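PDB 3IEE: putative exported protein from Bacteroides fragilis NCTC 9343, which is of unknown function but is probably an exported, all-helical lipoprotein of the cell envelope. Local coordinates for residues D39-K44 and Q139-K144; N166-Q171 and G225-Y230; A24-Y29 and G82-E87. All blocks are in the same frame, centred on the assembly; numbering follows the deposited sequence. Where two conformers were deposited one is given.

Contact 1: D39-K44 and Q139-K144. With EDO (1,2-ethanediol), chain E.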
ATOM      1  N   ASP A  39      -2.032  -8.410  -2.864  1.00 17.70           N
ATOM      2  CA  ASP A  39      -1.620  -9.695  -3.406  1.00 19.78           C
ATOM      3  C   ASP A  39      -0.497  -9.584  -4.438  1.00 17.28           C
ATOM      4  O   ASP A  39       0.401 -10.439  -4.473  1.00 18.64           O
ATOM      5  CB  ASP A  39      -2.821 -10.352  -4.104  1.00 22.60           C
ATOM      6  CG  ASP A  39      -2.992 -11.787  -3.771  1.00 31.18           C
ATOM      7  OD1 ASP A  39      -2.558 -12.193  -2.681  1.00 35.57           O
ATOM      8  OD2 ASP A  39      -3.593 -12.527  -4.617  1.00 38.13           O
HETATM    9  N   MSE A  40      -0.566  -8.559  -5.293  1.00 14.93           N
HETATM   10  CA  MSE A  40       0.332  -8.366  -6.435  1.00 16.43           C
HETATM   11  C   MSE A  40       1.662  -7.722  -6.088  1.00 16.89           C
HETATM   12  O   MSE A  40       2.624  -7.951  -6.811  1.00 17.21           O
HETATM   13  CB  MSE A  40      -0.321  -7.553  -7.547  1.00 15.47           C
HETATM   14  CG  MSE A  40      -1.482  -8.264  -8.198  1.00 18.60           C
HETATM   15 SE   MSE A  40      -0.877  -9.895  -9.146  0.75 22.66          SE
HETATM   16  CE  MSE A  40      -1.188 -11.272  -7.784  1.00 21.00           C
ATOM     17  N   VAL A  41       1.673  -6.889  -5.051  1.00 14.97           N
ATOM     18  CA  VAL A  41       2.914  -6.376  -4.465  1.00 14.52           C
ATOM     19  C   VAL A  41       2.940  -6.719  -2.982  1.00 16.90           C
ATOM     20  O   VAL A  41       2.502  -5.928  -2.148  1.00 17.69           O
ATOM     21  CB  VAL A  41       3.096  -4.865  -4.681  1.00 15.62           C
ATOM     22  CG1 VAL A  41       4.538  -4.454  -4.256  1.00 17.22           C
ATOM     23  CG2 VAL A  41       2.776  -4.463  -6.089  1.00 12.67           C
ATOM     24  N   LYS A  42       3.379  -7.926  -2.682  1.00 17.47           N
ATOM     25  CA  LYS A  42       3.596  -8.357  -1.300  1.00 18.90           C
ATOM     26  C   LYS A  42       5.012  -7.906  -0.930  1.00 16.98           C
ATOM     27  O   LYS A  42       5.968  -8.589  -1.242  1.00 16.93           O
ATOM     28  CB  LYS A  42       3.474  -9.892  -1.158  1.00 22.21           C
ATOM     29  CG  LYS A  42       2.092 -10.519  -1.415  1.00 26.61           C
ATOM     30  CD  LYS A  42       2.162 -12.070  -1.440  1.00 28.62           C
ATOM     31  CE  LYS A  42       0.854 -12.732  -1.919  1.00 32.47           C
ATOM     32  NZ  LYS A  42       1.055 -14.181  -2.287  1.00 36.29           N
ATOM     33  N   GLU A  43       5.133  -6.760  -0.256  1.00 16.18           N
ATOM     34  CA  GLU A  43       6.450  -6.113  -0.166  1.00 15.10           C
ATOM     35  C   GLU A  43       7.499  -7.011   0.514  1.00 16.10           C
ATOM     36  O   GLU A  43       8.644  -7.029   0.116  1.00 16.00           O
ATOM     37  CB  GLU A  43       6.365  -4.798   0.589  1.00 15.00           C
ATOM     38  CG  GLU A  43       5.508  -3.687  -0.069  1.00 19.44           C
ATOM     39  CD  GLU A  43       3.982  -3.906  -0.017  1.00 16.74           C
ATOM     40  OE1 GLU A  43       3.427  -4.766   0.759  1.00 16.92           O
ATOM     41  OE2 GLU A  43       3.344  -3.145  -0.764  1.00 20.11           O
ATOM     42  N   LYS A  44       7.117  -7.712   1.585  1.00 15.36           N
ATOM     43  CA  LYS A  44       8.094  -8.607   2.227  1.00 20.10           C
ATOM     44  C   LYS A  44       8.546  -9.791   1.329  1.00 19.14           C
ATOM     45  O   LYS A  44       9.718 -10.212   1.415  1.00 18.92           O
ATOM     46  CB  LYS A  44       7.604  -9.055   3.616  1.00 22.72           C
ATOM     47  CG  LYS A  44       7.966  -8.005   4.712  1.00 29.73           C
ATOM     48  CD  LYS A  44       7.332  -8.343   6.078  1.00 32.73           C
ATOM     49  CE  LYS A  44       8.245  -9.071   7.013  1.00 39.95           C
ATOM     50  NZ  LYS A  44       7.529  -9.254   8.318  1.00 39.85           N
ATOM     51  N   GLN A 139       9.246   0.285  -9.303  1.00 14.23           N
ATOM     52  CA  GLN A 139       8.181   0.565 -10.256  1.00 16.83           C
ATOM     53  C   GLN A 139       6.881  -0.073  -9.808  1.00 15.03           C
ATOM     54  O   GLN A 139       5.864   0.601  -9.860  1.00 13.74           O
ATOM     55  CB  GLN A 139       8.510   0.073 -11.646  1.00 19.85           C
ATOM     56  CG  GLN A 139       9.546   0.943 -12.293  1.00 27.22           C
ATOM     57  CD  GLN A 139      10.054   0.361 -13.599  1.00 32.16           C
ATOM     58  OE1 GLN A 139      11.206   0.582 -13.970  1.00 45.37           O
ATOM     59  NE2 GLN A 139       9.199  -0.362 -14.307  1.00 33.74           N
HETATM   60  N   MSE A 140       6.927  -1.361  -9.425  1.00 13.68           N
HETATM   61  CA  MSE A 140       5.707  -2.099  -8.940  1.00 13.34           C
HETATM   62  C   MSE A 140       5.082  -1.315  -7.811  1.00 13.94           C
HETATM   63  O   MSE A 140       3.867  -1.050  -7.788  1.00 11.32           O
HETATM   64  CB  MSE A 140       6.057  -3.543  -8.515  1.00 14.28           C
HETATM   65  CG  MSE A 140       6.440  -4.431  -9.707  1.00 15.10           C
HETATM   66 SE   MSE A 140       7.305  -6.048  -9.044  0.75 21.75          SE
HETATM   67  CE  MSE A 140       5.910  -6.657  -7.929  1.00 22.14           C
ATOM     68  N   SER A 141       5.916  -0.856  -6.901  1.00 13.23           N
ATOM     69  CA  SER A 141       5.407  -0.183  -5.723  1.00 13.25           C
ATOM     70  C   SER A 141       4.842   1.186  -6.082  1.00 15.05           C
ATOM     71  O   SER A 141       3.842   1.621  -5.547  1.00 14.16           O
ATOM     72  CB  SER A 141       6.515  -0.039  -4.699  1.00 16.32           C
ATOM     73  OG  SER A 141       6.696  -1.298  -4.078  1.00 18.76           O
ATOM     74  N   GLU A 142       5.454   1.801  -7.069  1.00 12.51           N
ATOM     75  CA  GLU A 142       4.991   3.114  -7.536  1.00 16.39           C
ATOM     76  C   GLU A 142       3.633   3.019  -8.245  1.00 14.14           C
ATOM     77  O   GLU A 142       2.713   3.837  -8.000  1.00 14.07           O
ATOM     78  CB  GLU A 142       6.036   3.762  -8.446  1.00 18.49           C
ATOM     79  CG  GLU A 142       7.151   4.424  -7.669  1.00 22.11           C
ATOM     80  CD  GLU A 142       8.228   5.071  -8.546  1.00 25.23           C
ATOM     81  OE1 GLU A 142       8.228   4.834  -9.779  1.00 32.05           O
ATOM     82  OE2 GLU A 142       9.097   5.797  -7.978  1.00 30.35           O
ATOM     83  N   TYR A 143       3.496   2.038  -9.123  1.00 12.83           N
ATOM     84  CA  TYR A 143       2.197   1.826  -9.776  1.00 14.83           C
ATOM     85  C   TYR A 143       1.077   1.575  -8.752  1.00 12.83           C
ATOM     86  O   TYR A 143      -0.042   2.136  -8.849  1.00 14.21           O
ATOM     87  CB  TYR A 143       2.256   0.637 -10.709  1.00 14.16           C
ATOM     88  CG  TYR A 143       3.011   0.803 -12.010  1.00 15.70           C
ATOM     89  CD1 TYR A 143       2.626   1.782 -12.930  1.00 17.41           C
ATOM     90  CD2 TYR A 143       4.037  -0.077 -12.345  1.00 17.60           C
ATOM     91  CE1 TYR A 143       3.260   1.890 -14.146  1.00 18.62           C
ATOM     92  CE2 TYR A 143       4.691   0.048 -13.539  1.00 17.56           C
ATOM     93  CZ  TYR A 143       4.296   1.022 -14.428  1.00 19.10           C
ATOM     94  OH  TYR A 143       4.959   1.154 -15.617  1.00 23.20           O
ATOM     95  N   LYS A 144       1.389   0.774  -7.722  1.00 11.72           N
ATOM     96  CA  LYS A 144       0.432   0.452  -6.669  1.00 12.06           C
ATOM     97  C   LYS A 144      -0.001   1.745  -5.924  1.00 11.65           C
ATOM     98  O   LYS A 144      -1.191   2.032  -5.737  1.00 13.34           O
ATOM     99  CB  LYS A 144       1.079  -0.524  -5.712  1.00 13.68           C
ATOM    100  CG  LYS A 144       0.309  -0.795  -4.428  1.00 12.29           C
ATOM    101  CD  LYS A 144       0.847  -2.000  -3.694  1.00 13.61           C
ATOM    102  CE  LYS A 144       0.235  -2.234  -2.291  1.00 15.81           C
ATOM    103  NZ  LYS A 144       0.788  -3.460  -1.613  1.00 13.60           N
TER
HETATM  104  C1  EDO E 304       5.284   5.805 -11.337  1.00 51.75           C
HETATM  105  O1  EDO E 304       4.743   7.035 -11.839  1.00 53.07           O
HETATM  106  C2  EDO E 304       5.388   4.723 -12.412  1.00 51.12           C
HETATM  107  O2  EDO E 304       6.399   3.763 -12.054  1.00 49.74           O
HETATM  108  O   HOH W   1       4.479  -1.262  -2.177  1.00 19.29           O
HETATM  109  O   HOH W   2       0.659  -4.821   1.261  1.00 32.97           O
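Lys144 runs its side chain over Val41 and ends in a set of polar partners. Its chain is extended, with CG anti to the backbone N (chi1 170°). This carries CD to 3.8 Å from Val41 CB and takes NZ past the valine. There NZ donates to Val41 O at 3.1 Å, in the carbonyl plane. It also forms a salt bridge with Glu43 OE2 at 2.7 Å, meeting the carboxylate on its syn side. Leu37 O is a third acceptor for NZ, so the ammonium of this largely buried lysine is held by two carbonyls and a carboxylate. Val41 leaves the helical path after helix 17-40, and Lys42 is the N-cap of helix 43-56. The contact therefore joins the two-residue link between these helices to the middle of helix 123-162, within an all-helical bundle. The close-packed part is Val41 under the Lys144 chain, with Met140 and Leu100 of helix 87-119 closing round it. Val41 CG2 lies 4.2 Å from Met140 CB. The selenomethionine methyl CE of Met140 rests on a carbonyl, 3.7 Å from Met40 O. The other side is looser and wet. One water joins Glu43 OE2 to Ser141 OG, donating to the carboxylate at 2.6 Å. A second water donates to Glu43 OE1 and accepts a weak bond from Lys144 NZ.

Contact 2: N166-Q171 and G225-Y230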
ATOM      1  N   ASN A 166     -25.579   9.752   8.400  1.00 19.43           N
ATOM      2  CA  ASN A 166     -24.906   9.132   9.531  1.00 18.52           C
ATOM      3  C   ASN A 166     -24.320  10.221  10.462  1.00 17.54           C
ATOM      4  O   ASN A 166     -23.443  10.960  10.061  1.00 15.94           O
ATOM      5  CB  ASN A 166     -23.789   8.174   9.044  1.00 18.17           C
ATOM      6  CG  ASN A 166     -23.244   7.298  10.141  1.00 17.62           C
ATOM      7  OD1 ASN A 166     -22.957   7.759  11.245  1.00 17.25           O
ATOM      8  ND2 ASN A 166     -23.047   6.019   9.839  1.00 19.03           N
ATOM      9  N   PRO A 167     -24.787  10.283  11.723  1.00 17.92           N
ATOM     10  CA  PRO A 167     -24.291  11.364  12.593  1.00 19.58           C
ATOM     11  C   PRO A 167     -22.776  11.286  12.859  1.00 17.08           C
ATOM     12  O   PRO A 167     -22.202  12.282  13.283  1.00 16.83           O
ATOM     13  CB  PRO A 167     -25.073  11.161  13.903  1.00 20.80           C
ATOM     14  CG  PRO A 167     -25.536   9.772  13.886  1.00 22.56           C
ATOM     15  CD  PRO A 167     -25.737   9.400  12.420  1.00 20.97           C
ATOM     16  N   LEU A 168     -22.166  10.128  12.615  1.00 14.92           N
ATOM     17  CA  LEU A 168     -20.710   9.959  12.774  1.00 15.63           C
ATOM     18  C   LEU A 168     -19.926   9.927  11.460  1.00 15.92           C
ATOM     19  O   LEU A 168     -18.775   9.464  11.437  1.00 13.88           O
ATOM     20  CB  LEU A 168     -20.415   8.703  13.561  1.00 14.01           C
ATOM     21  CG  LEU A 168     -21.067   8.588  14.930  1.00 19.57           C
ATOM     22  CD1 LEU A 168     -20.764   7.249  15.495  1.00 15.88           C
ATOM     23  CD2 LEU A 168     -20.595   9.709  15.862  1.00 23.45           C
ATOM     24  N   LYS A 169     -20.502  10.482  10.396  1.00 13.71           N
ATOM     25  CA  LYS A 169     -19.830  10.528   9.093  1.00 13.93           C
ATOM     26  C   LYS A 169     -18.406  11.068   9.189  1.00 13.89           C
ATOM     27  O   LYS A 169     -17.494  10.453   8.674  1.00 13.57           O
ATOM     28  CB  LYS A 169     -20.674  11.370   8.136  1.00 16.33           C
ATOM     29  CG  LYS A 169     -20.006  11.756   6.817  1.00 20.75           C
ATOM     30  CD  LYS A 169     -20.992  12.458   5.906  1.00 21.94           C
ATOM     31  CE  LYS A 169     -21.143  13.917   6.194  1.00 28.78           C
ATOM     32  NZ  LYS A 169     -22.600  14.295   5.986  1.00 35.95           N
ATOM     33  N   ALA A 170     -18.211  12.235   9.816  1.00 15.39           N
ATOM     34  CA  ALA A 170     -16.844  12.805   9.895  1.00 13.30           C
ATOM     35  C   ALA A 170     -15.846  11.861  10.568  1.00 12.53           C
ATOM     36  O   ALA A 170     -14.687  11.672  10.096  1.00 11.72           O
ATOM     37  CB  ALA A 170     -16.822  14.190  10.606  1.00 12.50           C
ATOM     38  N   GLN A 171     -16.274  11.260  11.671  1.00 13.35           N
ATOM     39  CA  GLN A 171     -15.416  10.350  12.432  1.00 13.82           C
ATOM     40  C   GLN A 171     -15.097   9.099  11.587  1.00 13.11           C
ATOM     41  O   GLN A 171     -13.937   8.682  11.432  1.00 13.42           O
ATOM     42  CB  GLN A 171     -16.065   9.977  13.779  1.00 13.06           C
ATOM     43  CG  GLN A 171     -16.207  11.158  14.768  1.00 13.22           C
ATOM     44  CD  GLN A 171     -17.284  12.156  14.449  1.00 14.58           C
ATOM     45  OE1 GLN A 171     -18.145  11.909  13.601  1.00 15.77           O
ATOM     46  NE2 GLN A 171     -17.304  13.295  15.184  1.00 14.29           N
ATOM     47  N   GLY A 225     -20.048   4.650  23.211  1.00 21.07           N
ATOM     48  CA  GLY A 225     -19.116   3.575  22.796  1.00 20.46           C
ATOM     49  C   GLY A 225     -18.257   3.954  21.598  1.00 18.88           C
ATOM     50  O   GLY A 225     -17.042   3.731  21.589  1.00 18.88           O
ATOM     51  N   GLU A 226     -18.900   4.535  20.593  1.00 16.22           N
ATOM     52  CA  GLU A 226     -18.240   4.941  19.358  1.00 15.69           C
ATOM     53  C   GLU A 226     -17.227   6.056  19.645  1.00 17.31           C
ATOM     54  O   GLU A 226     -16.124   6.051  19.096  1.00 13.92           O
ATOM     55  CB  GLU A 226     -19.274   5.402  18.329  1.00 17.66           C
ATOM     56  CG  GLU A 226     -20.190   4.293  17.803  1.00 21.65           C
ATOM     57  CD  GLU A 226     -21.436   4.019  18.642  1.00 26.63           C
ATOM     58  OE1 GLU A 226     -21.650   4.626  19.711  1.00 21.88           O
ATOM     59  OE2 GLU A 226     -22.210   3.132  18.205  1.00 36.93           O
HETATM   60  N   MSE A 227     -17.600   6.975  20.532  1.00 15.54           N
HETATM   61  CA  MSE A 227     -16.684   8.040  20.929  1.00 16.25           C
HETATM   62  C   MSE A 227     -15.436   7.474  21.613  1.00 15.67           C
HETATM   63  O   MSE A 227     -14.322   7.862  21.301  1.00 13.52           O
HETATM   64  CB  MSE A 227     -17.368   9.081  21.813  1.00 19.44           C
HETATM   65  CG  MSE A 227     -18.389   9.963  21.085  1.00 19.62           C
HETATM   66 SE   MSE A 227     -17.634  11.039  19.650  0.75 21.09          SE
HETATM   67  CE  MSE A 227     -18.068  10.041  18.228  1.00 22.49           C
ATOM     68  N   LYS A 228     -15.627   6.506  22.500  1.00 14.12           N
ATOM     69  CA  LYS A 228     -14.508   5.928  23.181  1.00 17.12           C
ATOM     70  C   LYS A 228     -13.594   5.204  22.198  1.00 15.82           C
ATOM     71  O   LYS A 228     -12.366   5.381  22.263  1.00 13.34           O
ATOM     72  CB  LYS A 228     -15.000   4.992  24.308  1.00 17.98           C
ATOM     73  CG  LYS A 228     -15.510   5.696  25.555  1.00 25.67           C
ATOM     74  CD  LYS A 228     -15.760   4.676  26.693  1.00 25.82           C
ATOM     75  CE  LYS A 228     -16.951   5.049  27.615  1.00 34.46           C
ATOM     76  NZ  LYS A 228     -16.758   4.639  29.063  1.00 36.91           N
ATOM     77  N   SER A 229     -14.204   4.396  21.322  0.50 14.64           N
ATOM     78  CA  SER A 229     -13.508   3.683  20.274  0.50 14.64           C
ATOM     79  C   SER A 229     -12.677   4.660  19.423  0.50 12.41           C
ATOM     80  O   SER A 229     -11.468   4.453  19.228  0.50 12.37           O
ATOM     81  CB  SER A 229     -14.508   2.940  19.385  0.50 13.67           C
ATOM     82  OG  SER A 229     -13.829   2.102  18.475  0.50 14.49           O
ATOM     83  N   TYR A 230     -13.346   5.716  18.963  1.00 12.59           N
ATOM     84  CA  TYR A 230     -12.745   6.730  18.074  1.00 12.16           C
ATOM     85  C   TYR A 230     -11.530   7.386  18.741  1.00 10.97           C
ATOM     86  O   TYR A 230     -10.441   7.433  18.180  1.00 11.41           O
ATOM     87  CB  TYR A 230     -13.780   7.752  17.675  1.00 10.56           C
ATOM     88  CG  TYR A 230     -13.237   8.764  16.702  1.00 11.55           C
ATOM     89  CD1 TYR A 230     -12.760   8.381  15.428  1.00 13.36           C
ATOM     90  CD2 TYR A 230     -13.185  10.096  17.043  1.00 13.61           C
ATOM     91  CE1 TYR A 230     -12.239   9.295  14.587  1.00 15.12           C
ATOM     92  CE2 TYR A 230     -12.680  11.037  16.176  1.00 14.34           C
ATOM     93  CZ  TYR A 230     -12.232  10.655  14.958  1.00 13.48           C
ATOM     94  OH  TYR A 230     -11.732  11.563  14.100  1.00 14.54           O
TER
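The Tyr230 ring carries Gln171 on one face. Gln171 CG sits 3.9 Å from the ring centroid and 15° off the normal, a CH-pi contact. Gln171 CB lies over the CE1 side of the ring, 4.0 Å from that atom. At the rim, Gln171 O comes to 3.6 Å from Tyr230 CE1. The amide plane of Gln171 stands 78° to the ring. The phenol hydroxyl is hydrogen-bonded to Ser174 OG, one turn further along helix 169-189. This is helix-to-helix packing in the C-terminal helical region, between the start of helix 169-189 and the start of helix 224-247. Leu168 is the N-cap residue of the first helix. Before it, Asn166 forms an Asx turn: its OD1 accepts from Leu168 N at 2.8 Å, on a lone pair. A type I turn from Asn166 to Lys169 overlaps it. The two methyls of Leu168 go to different neighbours. CD1 rests 3.7 Å from Glu226 CB, and the two side chains cross at about a right angle. Val220, in the loop before helix 224-247, touches both Leu168 and Gln171. Met227, a selenomethionine, is bent at chi2 (-62°) and again at chi3. These bends bring its methyl CE against both Gln171 CG and Leu168 CD2, and the CE to CD2 distance of 3.5 Å is tighter than usual.

Contact 3: A24-Y29 and G82-E87. With EDO (1,2-ethanediol), chain G.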
ATOM      1  N   ALA A  24     -21.409   3.396  -4.344  1.00 12.59           N
ATOM      2  CA  ALA A  24     -21.115   1.990  -4.038  1.00 15.51           C
ATOM      3  C   ALA A  24     -20.163   1.355  -5.020  1.00 13.94           C
ATOM      4  O   ALA A  24     -19.283   0.588  -4.612  1.00 14.22           O
ATOM      5  CB  ALA A  24     -22.414   1.172  -3.998  1.00 14.75           C
ATOM      6  N   GLU A  25     -20.321   1.649  -6.312  1.00 10.91           N
ATOM      7  CA  GLU A  25     -19.439   1.079  -7.323  1.00 12.69           C
ATOM      8  C   GLU A  25     -18.012   1.570  -7.147  1.00 11.32           C
ATOM      9  O   GLU A  25     -17.060   0.823  -7.309  1.00 12.79           O
ATOM     10  CB  GLU A  25     -19.925   1.404  -8.720  1.00 16.12           C
ATOM     11  CG  GLU A  25     -21.105   0.602  -9.190  1.00 18.73           C
ATOM     12  CD  GLU A  25     -20.882  -0.893  -9.073  1.00 26.34           C
ATOM     13  OE1 GLU A  25     -19.811  -1.389  -9.480  1.00 23.94           O
ATOM     14  OE2 GLU A  25     -21.772  -1.559  -8.513  1.00 30.78           O
ATOM     15  N   VAL A  26     -17.870   2.848  -6.789  1.00 11.93           N
ATOM     16  CA  VAL A  26     -16.556   3.456  -6.550  1.00 13.14           C
ATOM     17  C   VAL A  26     -15.867   2.749  -5.396  1.00 13.70           C
ATOM     18  O   VAL A  26     -14.719   2.319  -5.505  1.00 12.79           O
ATOM     19  CB  VAL A  26     -16.646   4.917  -6.280  1.00 11.43           C
ATOM     20  CG1 VAL A  26     -15.289   5.459  -5.689  1.00 10.55           C
ATOM     21  CG2 VAL A  26     -17.050   5.676  -7.594  1.00 14.16           C
ATOM     22  N   ILE A  27     -16.605   2.564  -4.314  1.00 13.33           N
ATOM     23  CA  ILE A  27     -16.036   1.884  -3.126  1.00 14.69           C
ATOM     24  C   ILE A  27     -15.736   0.402  -3.384  1.00 13.43           C
ATOM     25  O   ILE A  27     -14.684  -0.101  -2.952  1.00 15.85           O
ATOM     26  CB  ILE A  27     -16.898   2.122  -1.860  1.00 15.06           C
ATOM     27  CG1 ILE A  27     -17.006   3.624  -1.535  1.00 16.14           C
ATOM     28  CG2 ILE A  27     -16.299   1.389  -0.651  1.00 18.20           C
ATOM     29  CD1 ILE A  27     -15.721   4.249  -1.227  1.00 22.87           C
ATOM     30  N   LYS A  28     -16.619  -0.263  -4.130  0.50 14.33           N
ATOM     31  CA  LYS A  28     -16.407  -1.637  -4.594  0.50 15.43           C
ATOM     32  C   LYS A  28     -15.061  -1.756  -5.302  0.50 15.19           C
ATOM     33  O   LYS A  28     -14.235  -2.600  -4.960  0.50 11.85           O
ATOM     34  CB  LYS A  28     -17.517  -2.061  -5.533  0.50 17.93           C
ATOM     35  CG  LYS A  28     -18.802  -2.511  -4.835  0.50 22.16           C
ATOM     36  CD  LYS A  28     -19.939  -2.609  -5.852  0.50 23.05           C
ATOM     37  CE  LYS A  28     -21.091  -3.527  -5.425  0.50 27.59           C
ATOM     38  NZ  LYS A  28     -22.101  -3.583  -6.497  0.50 26.00           N
ATOM     39  N   TYR A  29     -14.827  -0.862  -6.261  1.00 14.18           N
ATOM     40  CA  TYR A  29     -13.560  -0.897  -7.033  1.00 13.25           C
ATOM     41  C   TYR A  29     -12.341  -0.663  -6.158  1.00 12.94           C
ATOM     42  O   TYR A  29     -11.296  -1.321  -6.343  1.00 13.37           O
ATOM     43  CB  TYR A  29     -13.606   0.066  -8.201  1.00 14.01           C
ATOM     44  CG  TYR A  29     -12.407  -0.010  -9.116  1.00 10.81           C
ATOM     45  CD1 TYR A  29     -11.253   0.732  -8.840  1.00 14.11           C
ATOM     46  CD2 TYR A  29     -12.400  -0.827 -10.242  1.00 11.50           C
ATOM     47  CE1 TYR A  29     -10.143   0.681  -9.700  1.00 16.37           C
ATOM     48  CE2 TYR A  29     -11.302  -0.890 -11.104  1.00 15.23           C
ATOM     49  CZ  TYR A  29     -10.152  -0.140 -10.804  1.00 15.29           C
ATOM     50  OH  TYR A  29      -9.045  -0.178 -11.617  1.00 13.40           O
ATOM     51  N   GLY A  82     -15.343   0.887 -14.086  1.00 14.51           N
ATOM     52  CA  GLY A  82     -16.643   1.259 -14.619  1.00 14.71           C
ATOM     53  C   GLY A  82     -16.803   2.752 -14.826  1.00 11.72           C
ATOM     54  O   GLY A  82     -15.926   3.540 -14.489  1.00 12.67           O
ATOM     55  N   ASN A  83     -17.973   3.132 -15.338  1.00 14.07           N
ATOM     56  CA  ASN A  83     -18.282   4.504 -15.696  1.00 10.98           C
ATOM     57  C   ASN A  83     -18.614   5.413 -14.500  1.00 12.51           C
ATOM     58  O   ASN A  83     -18.940   6.611 -14.649  1.00 12.81           O
ATOM     59  CB  ASN A  83     -19.369   4.565 -16.798  1.00  9.10           C
ATOM     60  CG  ASN A  83     -20.752   4.101 -16.324  1.00 11.27           C
ATOM     61  OD1 ASN A  83     -20.933   3.763 -15.119  1.00 10.81           O
ATOM     62  ND2 ASN A  83     -21.734   4.157 -17.225  1.00 11.85           N
ATOM     63  N   CYS A  84     -18.535   4.830 -13.313  1.00 10.85           N
ATOM     64  CA  CYS A  84     -18.538   5.572 -12.061  1.00 12.90           C
ATOM     65  C   CYS A  84     -17.285   6.438 -11.936  1.00 13.71           C
ATOM     66  O   CYS A  84     -17.265   7.374 -11.126  1.00 13.79           O
ATOM     67  CB  CYS A  84     -18.682   4.621 -10.857  1.00 12.87           C
ATOM     68  SG  CYS A  84     -17.415   3.430 -10.696  1.00 15.79           S
ATOM     69  N   PHE A  85     -16.286   6.167 -12.779  1.00 12.42           N
ATOM     70  CA  PHE A  85     -15.083   7.003 -12.888  1.00 12.93           C
ATOM     71  C   PHE A  85     -15.135   7.712 -14.243  1.00 10.46           C
ATOM     72  O   PHE A  85     -15.686   7.132 -15.225  1.00 12.83           O
ATOM     73  CB  PHE A  85     -13.833   6.148 -12.827  1.00 14.26           C
ATOM     74  CG  PHE A  85     -13.679   5.392 -11.525  1.00 13.89           C
ATOM     75  CD1 PHE A  85     -13.322   6.034 -10.352  1.00 12.04           C
ATOM     76  CD2 PHE A  85     -13.905   4.030 -11.484  1.00 10.63           C
ATOM     77  CE1 PHE A  85     -13.183   5.325  -9.191  1.00 12.55           C
ATOM     78  CE2 PHE A  85     -13.761   3.330 -10.310  1.00 10.91           C
ATOM     79  CZ  PHE A  85     -13.427   3.958  -9.179  1.00 14.43           C
ATOM     80  N   ASN A  86     -14.558   8.915 -14.302  1.00 13.15           N
ATOM     81  CA  ASN A  86     -14.516   9.637 -15.571  1.00 13.37           C
ATOM     82  C   ASN A  86     -13.505   8.988 -16.523  1.00 14.64           C
ATOM     83  O   ASN A  86     -12.700   8.177 -16.098  1.00 14.54           O
ATOM     84  CB  ASN A  86     -14.293  11.139 -15.354  1.00 14.49           C
ATOM     85  CG  ASN A  86     -12.995  11.444 -14.668  1.00 12.01           C
ATOM     86  OD1 ASN A  86     -11.954  10.850 -14.980  1.00 16.35           O
ATOM     87  ND2 ASN A  86     -13.041  12.358 -13.715  1.00 17.18           N
ATOM     88  N   GLU A  87     -13.571   9.324 -17.803  1.00 13.64           N
ATOM     89  CA  GLU A  87     -12.849   8.556 -18.808  1.00 16.12           C
ATOM     90  C   GLU A  87     -11.348   8.642 -18.541  1.00 15.55           C
ATOM     91  O   GLU A  87     -10.643   7.655 -18.704  1.00 16.08           O
ATOM     92  CB  GLU A  87     -13.190   9.025 -20.230  1.00 19.59           C
ATOM     93  CG  GLU A  87     -14.621   8.646 -20.643  1.00 19.37           C
ATOM     94  CD  GLU A  87     -14.863   7.157 -20.639  1.00 24.34           C
ATOM     95  OE1 GLU A  87     -14.355   6.462 -21.555  1.00 24.05           O
ATOM     96  OE2 GLU A  87     -15.561   6.679 -19.720  1.00 19.23           O
TER
HETATM   97  C1  EDO G 306     -12.418   3.066 -19.920  1.00 35.95           C
HETATM   98  O1  EDO G 306     -12.504   1.743 -20.425  1.00 33.47           O
HETATM   99  C2  EDO G 306     -12.642   4.133 -20.967  1.00 36.40           C
HETATM  100  O2  EDO G 306     -11.854   5.297 -20.633  1.00 39.69           O
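Cys84 is the bump that the loop pushes against helix 17-40, and it fits between Glu25 and Val26. Its SG stands between its own backbone N and carbonyl carbon (chi1 60°). From there SG lies 3.8 Å from Glu25 CB and equally near Val26 CG2. The cysteine CB also rests on Val26 CG2, at 3.8 Å. Val26 is in turn a bump for the loop. Its CG2 sits over one face of the Phe85 ring, while CG1 is 4.1 Å from Phe85 CE1. The CE1-CZ-CE2 end of the Phe85 ring fits the groove between Val26 and Tyr29, one turn apart on the helix. Tyr29 CB meets the edge of the phenylalanine ring, in its plane. The two rings form an offset edge-to-face pair, with the edge of Phe85 toward the face of Tyr29. Their centroids are 5.3 Å apart and their planes 69° apart. Phe85 CE2 comes to 3.8 Å from Tyr29 CG. Leu151 of helix 123-162 touches both aromatic side chains, and Tyr29 OH is hydrogen-bonded to Val78 O. On the outer flank the bent Glu25 chain carries OE2 to a salt bridge with Lys28 NZ, 2.9 Å. A type I turn from Gly82 to Phe85 presents Cys84, and Asn86 then N-caps helix 87-119. This is the loop leading into helix 87-119, packed on helix 17-40 of an all-helical bundle.

Overall arrangement
Contacts 1 and 3 both use helix 17-40. Contact 3 holds its earlier part and contact 1 its end, with centres about 22 Å apart and nearest atoms about 10 Å apart. Their segments alternate along the chain, so the two interlock in sequence. Helix 123-162 supplies one side of contact 1 and also backs contact 3, through Leu151 and Ala158. It is followed in the chain by helix 169-189 of contact 2. Contact 2 belongs to the C-terminal, DUF3829-like part of the protein. Its centre is about 33 Å from that of contact 1 and 27 Å from that of contact 3. No active site is known. The ethanediols near the contacts probably come from the crystallisation liquor.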